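Side-chain contacts in invasion protein InvA (Salmonella enterica, PDB 2X49), which takes part in the invasion of intestinal epithelial cells as an export-apparatus component of the type III secretion system, this chain being its C-terminal domain: residues 128-131 with 132-136; 269-272 with 273-276; 302-305 with 306-309. One frame throughout, in Å; residues are numbered along the deposited sequence.

Contact 1. Residues 128-131 with 132-136; sequences ELYH and CLAVT
Tyr130 with Ala134 and His131 with Val135 are i to i+4 neighbours on consecutive turns of the alpha-helix 125-139, most of whose residues here are buried, in the C-terminal domain of InvA, an FHIPEP-family protein. Four consecutive backbone hydrogen bonds carry the helix from 128-131 into 132-135, from Cys132 N to Glu128 O through to Val135 N to His131 O, and bring side chains four residues apart next to each other. The Tyr130 ring leans along the helix toward its C-terminal end, while the His131 ring stands out from it; each receives a methyl on one face. Ala134 CB lies 4.3 Å from the centroid of the Tyr130 ring, 21° off its normal, a CH-pi contact displaced toward the rim at CZ; a side chain of one carbon lets the phenol lie close to the helix. Its OH is hydrogen-bonded to Asp38, on helix 27-39. The His131 ring, with CG anti to the backbone N (chi1 -171°), takes Val135 CG2 over a face, NE2 being its nearest ring atom at 3.7 Å, while ND1 is hydrogen-bonded to Lys288. Leu129 and Leu133 meet through their CD1 methyls at 3.9 Å and cross obliquely, and Leu133 also touches Phe71 of strand 66-72. Glu128 suits its buried place because its carboxylate forms salt bridges with Arg79, Arg123 and Lys288. The Cys132 side chain lies about 2 Å from a bound mercury ion, as expected of a thiol. One turn on, Thr136 OG1 donates back to Cys132 O at 3.0 Å, on the opposite face of that carbonyl from Thr136 N.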
loop_
_atom_site.group_PDB
_atom_site.type_symbol
_atom_site.label_atom_id
_atom_site.label_comp_id
_atom_site.label_asym_id
_atom_site.label_seq_id
_atom_site.Cartn_x
_atom_site.Cartn_y
_atom_site.Cartn_z
ATOM N N GLU A 128 -11.714 0.248 -8.520
ATOM C CA GLU A 128 -10.929 -0.920 -8.113
ATOM C C GLU A 128 -9.594 -0.940 -8.894
ATOM O O GLU A 128 -8.543 -1.191 -8.341
ATOM C CB GLU A 128 -11.711 -2.233 -8.304
ATOM C CG GLU A 128 -10.865 -3.478 -8.043
ATOM C CD GLU A 128 -10.558 -3.732 -6.567
ATOM O OE1 GLU A 128 -10.923 -2.912 -5.685
ATOM O OE2 GLU A 128 -9.930 -4.777 -6.295
ATOM N N LEU A 129 -9.649 -0.599 -10.158
ATOM C CA LEU A 129 -8.459 -0.657 -11.019
ATOM C C LEU A 129 -7.443 0.375 -10.531
ATOM O O LEU A 129 -6.276 0.096 -10.378
ATOM C CB LEU A 129 -8.805 -0.350 -12.470
ATOM C CG LEU A 129 -7.589 -0.256 -13.432
ATOM C CD1 LEU A 129 -6.719 -1.484 -13.384
ATOM C CD2 LEU A 129 -8.085 0.008 -14.828
ATOM N N TYR A 130 -7.963 1.538 -10.199
ATOM C CA TYR A 130 -7.098 2.592 -9.623
ATOM C C TYR A 130 -6.454 2.109 -8.322
ATOM O O TYR A 130 -5.225 2.261 -8.105
ATOM C CB TYR A 130 -7.867 3.879 -9.323
ATOM C CG TYR A 130 -6.993 4.808 -8.486
ATOM C CD1 TYR A 130 -5.943 5.456 -9.057
ATOM C CD2 TYR A 130 -7.240 5.030 -7.159
ATOM C CE1 TYR A 130 -5.104 6.263 -8.317
ATOM C CE2 TYR A 130 -6.414 5.847 -6.400
ATOM C CZ TYR A 130 -5.352 6.471 -6.996
ATOM O OH TYR A 130 -4.494 7.313 -6.259
ATOM N N HIS A 131 -7.236 1.501 -7.448
ATOM C CA HIS A 131 -6.672 0.985 -6.172
ATOM C C HIS A 131 -5.573 -0.036 -6.403
ATOM O O HIS A 131 -4.481 0.033 -5.812
ATOM C CB HIS A 131 -7.758 0.407 -5.266
ATOM C CG HIS A 131 -7.295 0.069 -3.878
ATOM N ND1 HIS A 131 -7.457 -1.047 -3.140
ATOM C CD2 HIS A 131 -6.591 0.953 -3.089
ATOM C CE1 HIS A 131 -6.860 -0.824 -1.920
ATOM N NE2 HIS A 131 -6.361 0.398 -1.908
ATOM N N CYS A 132 -5.832 -0.982 -7.281
ATOM C CA CYS A 132 -4.855 -2.032 -7.632
ATOM C C CYS A 132 -3.549 -1.384 -8.092
ATOM O O CYS A 132 -2.435 -1.749 -7.652
ATOM C CB CYS A 132 -5.356 -2.901 -8.775
ATOM S SG CYS A 132 -6.543 -4.116 -8.210
ATOM N N LEU A 133 -3.709 -0.460 -9.014
ATOM C CA LEU A 133 -2.517 0.221 -9.636
ATOM C C LEU A 133 -1.748 1.024 -8.586
ATOM O O LEU A 133 -0.509 0.979 -8.480
ATOM C CB LEU A 133 -2.919 1.115 -10.783
ATOM C CG LEU A 133 -3.372 0.359 -12.001
ATOM C CD1 LEU A 133 -4.040 1.311 -13.013
ATOM C CD2 LEU A 133 -2.173 -0.300 -12.696
ATOM N N ALA A 134 -2.513 1.724 -7.770
ATOM C CA ALA A 134 -1.889 2.586 -6.752
ATOM C C ALA A 134 -1.079 1.793 -5.762
ATOM O O ALA A 134 0.042 2.190 -5.381
ATOM C CB ALA A 134 -2.918 3.417 -6.044
ATOM N N VAL A 135 -1.642 0.690 -5.311
ATOM C CA VAL A 135 -0.970 -0.177 -4.329
ATOM C C VAL A 135 0.357 -0.664 -4.896
ATOM O O VAL A 135 1.417 -0.654 -4.250
ATOM C CB VAL A 135 -1.907 -1.345 -3.907
ATOM C CG1 VAL A 135 -1.198 -2.484 -3.233
ATOM C CG2 VAL A 135 -3.051 -0.755 -3.077
ATOM N N THR A 136 0.318 -1.037 -6.160
ATOM C CA THR A 136 1.471 -1.645 -6.793
ATOM C C THR A 136 2.521 -0.580 -7.070
ATOM O O THR A 136 3.724 -0.814 -6.921
ATOM C CB THR A 136 1.092 -2.374 -8.119
ATOM O OG1 THR A 136 0.085 -3.353 -7.796
ATOM C CG2 THR A 136 2.279 -3.058 -8.733
#

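Contact 2. Residues 269-272 with 273-276; sequences SANL and MDLI. With CA (calcium ion), chain F.
Asn271 and Asp274, one turn apart on helix 266-280, hold their side-chain oxygens 4.2 Å apart, OD1 to OD2, and a water joins them. It donates to both, at 3.0 Å to Asn271 OD1 and 2.8 Å to Asp274 OD2, so two acceptors that could not bond to each other directly are reconciled. A second water links Asp274 OD1 to Ala270 O, giving each carboxylate oxygen a water of its own. With CG beside the backbone N (chi1 -72°), the carboxylate of Asp274 folds back along the helix toward Ala270, and OD2 also binds a calcium ion at 2.8 Å. A charged residue suits this exposed face, where the metal probably offsets part of its negative charge.

The apolar face is built round Leu272. Its CG is anti to the backbone N (chi1 180°), and its branch reaches the next turn at two places: CD1 lies 4.2 Å from Leu275 CD2, the two side chains crossing at a slant, and CG lies equally far from Ile276 CD1. Ile276 extends its CG1 arm back over Leu272 O to make that second contact. Apolar residues suit this side: Leu272 and Leu275 rest on helix 243-252 through Val245, while on helix 299-306 Leu272 touches Met305, Ile276 touches Ile306, and flexible Met273 reaches both.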
loop_
_atom_site.group_PDB
_atom_site.type_symbol
_atom_site.label_atom_id
_atom_site.label_comp_id
_atom_site.label_asym_id
_atom_site.label_seq_id
_atom_site.Cartn_x
_atom_site.Cartn_y
_atom_site.Cartn_z
ATOM N N SER A 269 12.229 -19.630 10.239
ATOM C CA SER A 269 11.541 -18.561 9.521
ATOM C C SER A 269 10.588 -19.172 8.519
ATOM O O SER A 269 9.505 -18.650 8.313
ATOM C CB SER A 269 12.494 -17.579 8.805
ATOM O OG SER A 269 13.325 -18.275 7.906
ATOM N N ALA A 270 11.011 -20.249 7.879
ATOM C CA ALA A 270 10.180 -20.912 6.849
ATOM C C ALA A 270 8.926 -21.471 7.492
ATOM O O ALA A 270 7.810 -21.368 6.949
ATOM C CB ALA A 270 10.941 -22.031 6.134
ATOM N N ASN A 271 9.114 -21.979 8.697
ATOM C CA ASN A 271 8.003 -22.653 9.440
ATOM C C ASN A 271 7.007 -21.588 9.909
ATOM O O ASN A 271 5.786 -21.758 9.848
ATOM C CB ASN A 271 8.485 -23.564 10.569
ATOM C CG ASN A 271 9.047 -24.831 10.023
ATOM O OD1 ASN A 271 8.730 -25.199 8.885
ATOM N ND2 ASN A 271 9.874 -25.508 10.785
ATOM N N LEU A 272 7.542 -20.452 10.307
ATOM C CA LEU A 272 6.687 -19.327 10.729
ATOM C C LEU A 272 5.885 -18.755 9.545
ATOM O O LEU A 272 4.710 -18.387 9.660
ATOM C CB LEU A 272 7.518 -18.245 11.438
ATOM C CG LEU A 272 6.680 -17.074 11.899
ATOM C CD1 LEU A 272 5.623 -17.606 12.883
ATOM C CD2 LEU A 272 7.572 -15.991 12.544
ATOM N N MET A 273 6.540 -18.670 8.403
ATOM C CA MET A 273 5.873 -18.233 7.173
ATOM C C MET A 273 4.765 -19.209 6.749
ATOM O O MET A 273 3.710 -18.796 6.273
ATOM C CB MET A 273 6.834 -17.978 6.018
ATOM C CG MET A 273 7.563 -16.664 6.129
ATOM S SD MET A 273 6.456 -15.251 6.184
ATOM C CE MET A 273 5.677 -15.370 4.569
ATOM N N ASP A 274 5.010 -20.476 6.944
ATOM C CA ASP A 274 4.001 -21.521 6.596
ATOM C C ASP A 274 2.763 -21.329 7.492
ATOM O O ASP A 274 1.606 -21.503 7.067
ATOM C CB ASP A 274 4.576 -22.940 6.640
ATOM C CG ASP A 274 5.517 -23.211 5.465
ATOM O OD1 ASP A 274 5.418 -22.487 4.439
ATOM O OD2 ASP A 274 6.355 -24.146 5.550
ATOM N N LEU A 275 3.020 -20.960 8.745
ATOM C CA LEU A 275 1.914 -20.737 9.722
ATOM C C LEU A 275 1.091 -19.490 9.325
ATOM O O LEU A 275 -0.123 -19.469 9.361
ATOM C CB LEU A 275 2.452 -20.587 11.156
ATOM C CG LEU A 275 1.412 -20.120 12.162
ATOM C CD1 LEU A 275 0.337 -21.206 12.380
ATOM C CD2 LEU A 275 2.109 -19.762 13.492
ATOM N N ILE A 276 1.787 -18.425 8.939
ATOM C CA ILE A 276 1.142 -17.159 8.567
ATOM C C ILE A 276 0.300 -17.453 7.297
ATOM O O ILE A 276 -0.882 -17.106 7.193
ATOM C CB ILE A 276 2.167 -15.987 8.380
ATOM C CG1 ILE A 276 2.854 -15.612 9.706
ATOM C CG2 ILE A 276 1.499 -14.773 7.713
ATOM C CD1 ILE A 276 4.095 -14.776 9.448
HETATM CA CA CA F . 8.285 -25.169 3.798
HETATM O O HOH W 1 7.853 -21.321 4.059
HETATM O O HOH W 2 6.008 -25.837 7.760
#

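Contact 3. Residues 302-305 with 306-309; sequences IKKM and IEGR
Ile306 N still makes a regular helical bond to Ile302 O, at 3.0 Å, but beyond it the backbone of helix 299-306 loses its regular pattern. Ile306 N also makes a weak bond to Lys303 O, and Glu307 N reaches that same oxygen in a strongly bent, weak bond. The change comes as the backbone of Ile306 opens to phi -94° and psi -10°. Past this point Arg309 N makes a weak bond to Ile306 O, and a water, donating to Met305 O at 2.9 Å and accepting from Arg309 N, adds a second link between the last turn and the departing chain.

Glu307 folds back over this turn. Its CG stands between the backbone N and the carbonyl carbon (chi1 69°), from where the extended chain runs past Lys303 O and crosses the Lys303 side chain at about a right angle. Glu307 OE1 lies 3.4 Å from Lys303 CE but 4.0 Å from NZ, beyond a salt bridge: the carboxylate meets the methylene beside the ammonium, although the opposite charges should still attract. The ammonium group makes its salt bridge with Glu314 instead. A long lysine suits this position because its aliphatic part can pack while its charged end travels to a partner.

Ile306 packs its CG2 against Ile302 CG2 at 4.3 Å and against Met305 CG, and the Met305 and Ile306 side chains lie nearly perpendicular. The two branches of Ile306 let it meet several neighbours at once: it touches Leu292 of strand 291-294 and Val315 of strand 314-317, Ile302 adds contacts to Leu292 and Thr294, and helix 266-280 packs against this turn as well.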
loop_
_atom_site.group_PDB
_atom_site.type_symbol
_atom_site.label_atom_id
_atom_site.label_comp_id
_atom_site.label_asym_id
_atom_site.label_seq_id
_atom_site.Cartn_x
_atom_site.Cartn_y
_atom_site.Cartn_z
ATOM N N ILE A 302 7.930 -7.924 11.182
ATOM C CA ILE A 302 6.861 -8.727 10.587
ATOM C C ILE A 302 6.663 -8.326 9.124
ATOM O O ILE A 302 6.558 -9.190 8.259
ATOM C CB ILE A 302 5.562 -8.670 11.383
ATOM C CG1 ILE A 302 5.779 -9.351 12.724
ATOM C CG2 ILE A 302 4.413 -9.366 10.614
ATOM C CD1 ILE A 302 4.678 -9.055 13.764
ATOM N N LYS A 303 6.659 -7.026 8.867
ATOM C CA LYS A 303 6.526 -6.495 7.480
ATOM C C LYS A 303 7.641 -7.066 6.594
ATOM O O LYS A 303 7.376 -7.684 5.563
ATOM C CB LYS A 303 6.435 -4.967 7.390
ATOM C CG LYS A 303 6.617 -4.406 5.970
ATOM C CD LYS A 303 5.390 -4.637 5.068
ATOM C CE LYS A 303 5.626 -4.132 3.647
ATOM N NZ LYS A 303 4.585 -4.509 2.682
ATOM N N LYS A 304 8.872 -7.006 7.075
ATOM C CA LYS A 304 10.017 -7.517 6.289
ATOM C C LYS A 304 9.920 -9.004 6.043
ATOM O O LYS A 304 10.253 -9.512 4.963
ATOM C CB LYS A 304 11.368 -7.170 6.942
ATOM C CG LYS A 304 12.611 -7.454 6.071
ATOM C CD LYS A 304 13.861 -6.763 6.618
ATOM C CE LYS A 304 14.935 -6.560 5.538
ATOM N NZ LYS A 304 16.090 -7.502 5.695
ATOM N N MET A 305 9.409 -9.710 7.041
ATOM C CA MET A 305 9.306 -11.146 6.943
ATOM C C MET A 305 8.272 -11.611 5.901
ATOM O O MET A 305 8.539 -12.515 5.101
ATOM C CB MET A 305 9.040 -11.745 8.335
ATOM C CG MET A 305 8.368 -13.032 8.285
ATOM S SD MET A 305 8.966 -13.969 9.690
ATOM C CE MET A 305 10.702 -13.946 9.279
ATOM N N ILE A 306 7.138 -10.942 5.864
ATOM C CA ILE A 306 5.989 -11.441 5.058
ATOM C C ILE A 306 5.899 -10.872 3.666
ATOM O O ILE A 306 5.143 -11.379 2.832
ATOM C CB ILE A 306 4.612 -11.182 5.741
ATOM C CG1 ILE A 306 4.271 -9.700 5.722
ATOM C CG2 ILE A 306 4.561 -11.834 7.107
ATOM C CD1 ILE A 306 2.825 -9.374 6.165
ATOM N N GLU A 307 6.703 -9.868 3.404
ATOM C CA GLU A 307 6.493 -9.044 2.173
ATOM C C GLU A 307 6.899 -9.722 0.883
ATOM O O GLU A 307 6.452 -9.347 -0.180
ATOM C CB GLU A 307 7.164 -7.680 2.243
ATOM C CG GLU A 307 8.638 -7.731 2.210
ATOM C CD GLU A 307 9.265 -6.356 2.344
ATOM O OE1 GLU A 307 8.509 -5.387 2.488
ATOM O OE2 GLU A 307 10.518 -6.258 2.316
ATOM N N GLY A 308 7.677 -10.767 1.031
ATOM C CA GLY A 308 8.097 -11.575 -0.095
ATOM C C GLY A 308 6.931 -12.321 -0.706
ATOM O O GLY A 308 6.708 -12.296 -1.923
ATOM N N ARG A 309 6.194 -12.962 0.184
ATOM C CA ARG A 309 5.038 -13.771 -0.192
ATOM C C ARG A 309 3.755 -13.020 -0.311
ATOM O O ARG A 309 2.939 -13.316 -1.196
ATOM C CB ARG A 309 4.791 -14.953 0.748
ATOM C CG ARG A 309 3.776 -15.920 0.163
ATOM C CD ARG A 309 3.783 -17.358 0.754
ATOM N NE ARG A 309 2.783 -18.201 0.092
ATOM C CZ ARG A 309 2.686 -19.517 0.212
ATOM N NH1 ARG A 309 3.519 -20.182 0.986
ATOM N NH2 ARG A 309 1.753 -20.184 -0.447
HETATM O O HOH W 3 7.700 -13.732 2.600
#

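In the fold
From the N terminus the three contacts follow in series; none nests within or crosses another. Contacts 1 and 2 span adjoining turns and contact 3 the end of a helix; none closes a long loop. Contact 1 lies near the centre of the chain, on a helix that touches both helix 27-39 and strand 66-72. Contacts 2 and 3 belong to the later part, where a parallel sheet includes strands 291-294 and 314-317. These two touch, with Met273 SD 3.6 Å from Met305 CG and Ile276 CD1 3.8 Å from Ile306 CG2. Contact 1 touches neither; its nearest atoms are about 9 Å from contact 3 and about 17 Å from contact 2.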